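PDB 3PI7: NADH oxidoreductase from Mesorhizobium loti, which probably binds NADPH and acts as an oxidoreductase on NAD(P)H, as a putative quinone reductase. Local coordinates for residues A[75-89]-A[107-121]. Residues are numbered along the deposited sequence; the frame is centred on the assembly and turned at random.
Sequences QPRVKGRPAGFEGVG and RVAFATGLSNWGSWA. With GOL (glycerol), chain B; PO4 (phosphate ion), chain E.
Strands 86-89 and 107-111 run antiparallel, axes 4.7 Å apart, with G87-F110 and G89-V108 as hydrogen-bonded pairs and E86-A111 and V88-A109 as non-hydrogen-bonded ones. F110 CG sits between its backbone N and carbonyl carbon (chi1 65°), which swings the ring back over the neighbouring strand, where G87 CA makes a CH-pi contact with its face. Past the strands, G84 O takes two bonds from the protein, one from S119 N above its carbonyl plane and one from T112 OG1 in that plane on a lone pair, 2.9 Å away. S119 OG donates to E86 O. G84 CA makes a CH-pi contact over the face of W120, 3.5 Å from the centroid of the five-membered ring; a CB there would collide with S119 OG and W120 CD1. The pairing belongs to the GroES-like fold, as in the medium-chain dehydrogenase/reductase superfamily, and strand 86-94 also pairs with 51-56. Farther out, the R81 guanidinium stacks on W117, planes 10° apart, while its NH1 reaches N116 O at 3.1 Å within the guanidinium plane. A bend at chi2 (-64°) folds the arginine chain so that CD also rests over the six-membered ring. A serine at R81 would probably leave N116 O without this donor and uncover one face of the indole. P82 CD packs against W117 CE3 at 3.6 Å. The extended side chain of Q75 runs past L114 CD2 to donate from NE2 to G113 O (2.9 Å). Water 1 joins Q75 NE2 and P76 O to N116 OD1, and a glycerol, probably from the crystallisation liquor, bridges P82 O, G84 O and N116 N.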
loop_
_atom_site.group_PDB
_atom_site.type_symbol
_atom_site.label_atom_id
_atom_site.label_comp_id
_atom_site.label_asym_id
_atom_site.label_seq_id
_atom_site.Cartn_x
_atom_site.Cartn_y
_atom_site.Cartn_z
ATOM N N GLN A 75 -15.720 11.838 7.609
ATOM C CA GLN A 75 -16.513 12.206 8.776
ATOM C C GLN A 75 -17.902 12.555 8.278
ATOM O O GLN A 75 -17.999 13.246 7.273
ATOM C CB GLN A 75 -15.842 13.412 9.457
ATOM C CG GLN A 75 -16.483 13.860 10.748
ATOM C CD GLN A 75 -15.750 15.059 11.286
ATOM O OE1 GLN A 75 -14.527 15.162 11.185
ATOM N NE2 GLN A 75 -16.481 15.983 11.874
ATOM N N PRO A 76 -18.992 12.034 8.870
ATOM C CA PRO A 76 -20.306 12.344 8.321
ATOM C C PRO A 76 -20.797 13.745 8.708
ATOM O O PRO A 76 -20.441 14.297 9.745
ATOM C CB PRO A 76 -21.197 11.262 8.932
ATOM C CG PRO A 76 -20.575 10.995 10.267
ATOM C CD PRO A 76 -19.088 11.178 10.062
ATOM N N ARG A 77 -21.635 14.299 7.858
ATOM C CA ARG A 77 -22.270 15.588 8.094
ATOM C C ARG A 77 -23.413 15.427 9.073
ATOM O O ARG A 77 -24.112 14.408 9.043
ATOM C CB ARG A 77 -22.851 16.084 6.743
ATOM C CG ARG A 77 -21.779 16.471 5.730
ATOM C CD ARG A 77 -22.384 16.674 4.336
ATOM N NE ARG A 77 -23.143 15.503 3.869
ATOM C CZ ARG A 77 -23.637 15.379 2.644
ATOM N NH1 ARG A 77 -23.430 16.326 1.742
ATOM N NH2 ARG A 77 -24.367 14.316 2.318
ATOM N N VAL A 78 -23.647 16.442 9.900
ATOM C CA VAL A 78 -24.845 16.488 10.725
ATOM C C VAL A 78 -25.654 17.647 10.125
ATOM O O VAL A 78 -25.246 18.799 10.245
ATOM C CB VAL A 78 -24.585 16.639 12.252
ATOM C CG1 VAL A 78 -25.913 16.726 13.020
ATOM C CG2 VAL A 78 -23.764 15.469 12.767
ATOM N N LYS A 79 -26.727 17.331 9.397
ATOM C CA LYS A 79 -27.559 18.353 8.770
ATOM C C LYS A 79 -27.949 19.425 9.780
ATOM O O LYS A 79 -28.357 19.120 10.899
ATOM C CB LYS A 79 -28.823 17.719 8.148
ATOM C CG LYS A 79 -29.796 18.730 7.565
ATOM C CD LYS A 79 -30.821 18.057 6.626
ATOM C CE LYS A 79 -31.844 19.055 6.126
ATOM N NZ LYS A 79 -31.282 20.013 5.131
ATOM N N GLY A 80 -27.818 20.670 9.357
ATOM C CA GLY A 80 -28.202 21.824 10.152
ATOM C C GLY A 80 -27.117 22.365 11.051
ATOM O O GLY A 80 -27.350 23.357 11.753
ATOM N N ARG A 81 -25.944 21.707 11.093
ATOM C CA ARG A 81 -24.845 22.217 11.891
ATOM C C ARG A 81 -23.943 23.059 11.035
ATOM O O ARG A 81 -23.789 22.772 9.851
ATOM C CB ARG A 81 -24.012 21.071 12.525
ATOM C CG ARG A 81 -24.829 20.171 13.392
ATOM C CD ARG A 81 -25.411 20.877 14.605
ATOM N NE ARG A 81 -26.180 19.898 15.371
ATOM C CZ ARG A 81 -25.630 19.067 16.260
ATOM N NH1 ARG A 81 -24.331 19.129 16.522
ATOM N NH2 ARG A 81 -26.366 18.131 16.848
ATOM N N PRO A 82 -23.286 24.048 11.634
ATOM C CA PRO A 82 -22.282 24.812 10.894
ATOM C C PRO A 82 -21.104 23.921 10.541
ATOM O O PRO A 82 -20.651 23.085 11.353
ATOM C CB PRO A 82 -21.814 25.861 11.929
ATOM C CG PRO A 82 -22.942 25.966 12.905
ATOM C CD PRO A 82 -23.396 24.541 13.025
ATOM N N ALA A 83 -20.636 24.065 9.316
ATOM C CA ALA A 83 -19.438 23.381 8.820
ATOM C C ALA A 83 -18.186 24.217 9.239
ATOM O O ALA A 83 -18.339 25.248 9.879
ATOM C CB ALA A 83 -19.534 23.253 7.303
ATOM N N GLY A 84 -16.990 23.759 8.863
ATOM C CA GLY A 84 -15.745 24.461 9.141
ATOM C C GLY A 84 -14.943 23.737 10.187
ATOM O O GLY A 84 -15.392 23.546 11.326
ATOM N N PHE A 85 -13.760 23.321 9.814
ATOM C CA PHE A 85 -12.961 22.532 10.745
ATOM C C PHE A 85 -12.027 23.355 11.600
ATOM O O PHE A 85 -11.637 22.853 12.648
ATOM C CB PHE A 85 -12.147 21.477 9.994
ATOM C CG PHE A 85 -12.968 20.301 9.519
ATOM C CD1 PHE A 85 -13.802 19.614 10.396
ATOM C CD2 PHE A 85 -12.878 19.855 8.205
ATOM C CE1 PHE A 85 -14.594 18.553 9.942
ATOM C CE2 PHE A 85 -13.625 18.760 7.768
ATOM C CZ PHE A 85 -14.492 18.128 8.635
ATOM N N GLU A 86 -11.568 24.526 11.155
ATOM C CA GLU A 86 -10.624 25.275 11.968
ATOM C C GLU A 86 -10.822 26.781 11.908
ATOM O O GLU A 86 -11.381 27.320 10.963
ATOM C CB GLU A 86 -9.140 24.945 11.628
ATOM C CG GLU A 86 -8.528 25.611 10.414
ATOM C CD GLU A 86 -7.072 25.317 10.069
ATOM O OE1 GLU A 86 -6.212 25.179 10.978
ATOM O OE2 GLU A 86 -6.790 25.269 8.852
ATOM N N GLY A 87 -10.240 27.453 12.883
ATOM C CA GLY A 87 -10.242 28.900 12.881
ATOM C C GLY A 87 -9.471 29.458 14.041
ATOM O O GLY A 87 -8.697 28.751 14.717
ATOM N N VAL A 88 -9.715 30.730 14.282
ATOM C CA VAL A 88 -9.122 31.420 15.406
ATOM C C VAL A 88 -10.243 32.197 16.075
ATOM O O VAL A 88 -11.140 32.755 15.416
ATOM C CB VAL A 88 -7.926 32.321 14.993
ATOM C CG1 VAL A 88 -8.384 33.444 14.066
ATOM C CG2 VAL A 88 -7.187 32.892 16.213
ATOM N N GLY A 89 -10.158 32.288 17.383
ATOM C CA GLY A 89 -11.152 33.074 18.085
ATOM C C GLY A 89 -10.870 33.128 19.554
ATOM O O GLY A 89 -9.850 32.616 20.012
ATOM N N ARG A 107 -7.370 33.594 23.527
ATOM C CA ARG A 107 -7.459 33.618 22.093
ATOM C C ARG A 107 -6.743 32.369 21.608
ATOM O O ARG A 107 -5.600 32.116 22.018
ATOM C CB ARG A 107 -6.803 34.883 21.610
ATOM C CG ARG A 107 -6.629 34.991 20.132
ATOM C CD ARG A 107 -5.876 36.292 19.922
ATOM N NE ARG A 107 -4.464 36.250 20.346
ATOM C CZ ARG A 107 -3.476 36.653 19.556
ATOM N NH1 ARG A 107 -3.738 37.120 18.340
ATOM N NH2 ARG A 107 -2.215 36.578 19.967
ATOM N N VAL A 108 -7.437 31.551 20.823
ATOM C CA VAL A 108 -6.910 30.260 20.428
ATOM C C VAL A 108 -7.066 29.984 18.964
ATOM O O VAL A 108 -8.020 30.450 18.333
ATOM C CB VAL A 108 -7.633 29.092 21.204
ATOM C CG1 VAL A 108 -7.329 29.100 22.702
ATOM C CG2 VAL A 108 -9.145 29.086 20.943
ATOM N N ALA A 109 -6.157 29.178 18.441
ATOM C CA ALA A 109 -6.348 28.510 17.160
ATOM C C ALA A 109 -7.139 27.273 17.527
ATOM O O ALA A 109 -6.882 26.701 18.599
ATOM C CB ALA A 109 -5.007 28.142 16.548
ATOM N N PHE A 110 -8.127 26.861 16.733
ATOM C CA PHE A 110 -8.867 25.688 17.165
ATOM C C PHE A 110 -9.251 24.798 15.995
ATOM O O PHE A 110 -9.374 25.281 14.876
ATOM C CB PHE A 110 -10.119 26.076 17.956
ATOM C CG PHE A 110 -11.133 26.813 17.129
ATOM C CD1 PHE A 110 -11.070 28.197 16.990
ATOM C CD2 PHE A 110 -12.174 26.131 16.513
ATOM C CE1 PHE A 110 -12.006 28.884 16.199
ATOM C CE2 PHE A 110 -13.087 26.810 15.705
ATOM C CZ PHE A 110 -13.002 28.182 15.569
ATOM N N ALA A 111 -9.507 23.525 16.298
ATOM C CA ALA A 111 -9.975 22.528 15.349
ATOM C C ALA A 111 -11.240 21.956 15.961
ATOM O O ALA A 111 -11.245 21.576 17.131
ATOM C CB ALA A 111 -8.901 21.458 15.118
ATOM N N THR A 112 -12.333 21.998 15.217
ATOM C CA THR A 112 -13.629 21.569 15.755
ATOM C C THR A 112 -13.781 20.066 15.802
ATOM O O THR A 112 -14.589 19.568 16.604
ATOM C CB THR A 112 -14.760 22.220 14.947
ATOM O OG1 THR A 112 -14.605 21.849 13.576
ATOM C CG2 THR A 112 -14.730 23.715 15.036
ATOM N N GLY A 113 -13.003 19.348 14.984
ATOM C CA GLY A 113 -12.987 17.892 14.936
ATOM C C GLY A 113 -14.369 17.299 14.804
ATOM O O GLY A 113 -15.063 17.566 13.829
ATOM N N LEU A 114 -14.780 16.554 15.808
ATOM C CA LEU A 114 -16.079 15.875 15.832
ATOM C C LEU A 114 -17.098 16.621 16.675
ATOM O O LEU A 114 -18.130 16.042 17.043
ATOM C CB LEU A 114 -15.917 14.454 16.388
ATOM C CG LEU A 114 -14.942 13.523 15.683
ATOM C CD1 LEU A 114 -14.827 12.209 16.461
ATOM C CD2 LEU A 114 -15.400 13.225 14.278
ATOM N N SER A 115 -16.846 17.891 16.996
ATOM C CA SER A 115 -17.821 18.609 17.857
ATOM C C SER A 115 -19.188 18.809 17.174
ATOM O O SER A 115 -20.219 18.934 17.855
ATOM C CB SER A 115 -17.283 19.991 18.234
ATOM O OG SER A 115 -17.400 20.879 17.125
ATOM N N ASN A 116 -19.189 18.850 15.830
ATOM C CA ASN A 116 -20.383 19.096 15.031
ATOM C C ASN A 116 -20.962 20.513 15.300
ATOM O O ASN A 116 -22.151 20.745 15.111
ATOM C CB ASN A 116 -21.424 17.990 15.224
ATOM C CG ASN A 116 -21.001 16.730 14.498
ATOM O OD1 ASN A 116 -20.580 16.793 13.336
ATOM N ND2 ASN A 116 -21.158 15.565 15.149
ATOM N N TRP A 117 -20.071 21.462 15.631
ATOM C CA TRP A 117 -20.319 22.907 15.763
ATOM C C TRP A 117 -19.123 23.583 15.139
ATOM O O TRP A 117 -18.161 23.927 15.825
ATOM C CB TRP A 117 -20.524 23.332 17.224
ATOM C CG TRP A 117 -21.770 22.744 17.794
ATOM C CD1 TRP A 117 -21.862 21.672 18.628
ATOM C CD2 TRP A 117 -23.106 23.088 17.426
ATOM N NE1 TRP A 117 -23.183 21.387 18.881
ATOM C CE2 TRP A 117 -23.968 22.216 18.125
ATOM C CE3 TRP A 117 -23.667 24.085 16.607
ATOM C CZ2 TRP A 117 -25.351 22.303 18.027
ATOM C CZ3 TRP A 117 -25.050 24.165 16.502
ATOM C CH2 TRP A 117 -25.873 23.278 17.206
ATOM N N GLY A 118 -19.181 23.704 13.824
ATOM C CA GLY A 118 -18.072 24.175 13.010
ATOM C C GLY A 118 -17.658 25.607 13.142
ATOM O O GLY A 118 -18.390 26.441 13.674
ATOM N N SER A 119 -16.519 25.922 12.522
ATOM C CA SER A 119 -15.986 27.275 12.607
ATOM C C SER A 119 -16.675 28.291 11.673
ATOM O O SER A 119 -16.356 29.463 11.776
ATOM C CB SER A 119 -14.497 27.249 12.293
ATOM O OG SER A 119 -14.269 26.773 10.981
ATOM N N TRP A 120 -17.530 27.872 10.734
ATOM C CA TRP A 120 -18.183 28.799 9.777
ATOM C C TRP A 120 -19.482 29.306 10.421
ATOM O O TRP A 120 -20.605 29.048 9.969
ATOM C CB TRP A 120 -18.419 28.137 8.414
ATOM C CG TRP A 120 -17.162 27.706 7.724
ATOM C CD1 TRP A 120 -15.873 27.905 8.134
ATOM C CD2 TRP A 120 -17.085 26.968 6.513
ATOM N NE1 TRP A 120 -15.003 27.327 7.255
ATOM C CE2 TRP A 120 -15.713 26.755 6.239
ATOM C CE3 TRP A 120 -18.040 26.467 5.628
ATOM C CZ2 TRP A 120 -15.279 26.071 5.107
ATOM C CZ3 TRP A 120 -17.602 25.791 4.494
ATOM C CH2 TRP A 120 -16.243 25.561 4.272
ATOM N N ALA A 121 -19.277 30.006 11.540
ATOM C CA ALA A 121 -20.294 30.422 12.468
ATOM C C ALA A 121 -19.733 31.465 13.374
ATOM O O ALA A 121 -18.517 31.556 13.518
ATOM C CB ALA A 121 -20.711 29.209 13.296
HETATM C C1 GOL B . -18.957 19.612 11.750
HETATM O O1 GOL B . -19.853 20.491 11.160
HETATM C C2 GOL B . -17.537 20.152 11.830
HETATM O O2 GOL B . -17.476 21.413 11.166
HETATM C C3 GOL B . -17.265 20.092 13.304
HETATM O O3 GOL B . -17.300 18.651 13.664
HETATM P P PO4 E . -26.782 13.399 -0.209
HETATM O O1 PO4 E . -26.552 12.150 -1.197
HETATM O O2 PO4 E . -28.091 14.190 -0.635
HETATM O O3 PO4 E . -25.571 14.375 -0.378
HETATM O O4 PO4 E . -26.942 12.791 1.260
HETATM O O HOH W 1 -19.163 14.977 12.023
HETATM O O HOH W 2 -21.616 18.175 11.120
HETATM O O HOH W 3 -23.097 17.846 18.864
HETATM O O HOH W 4 -11.092 19.878 12.847
#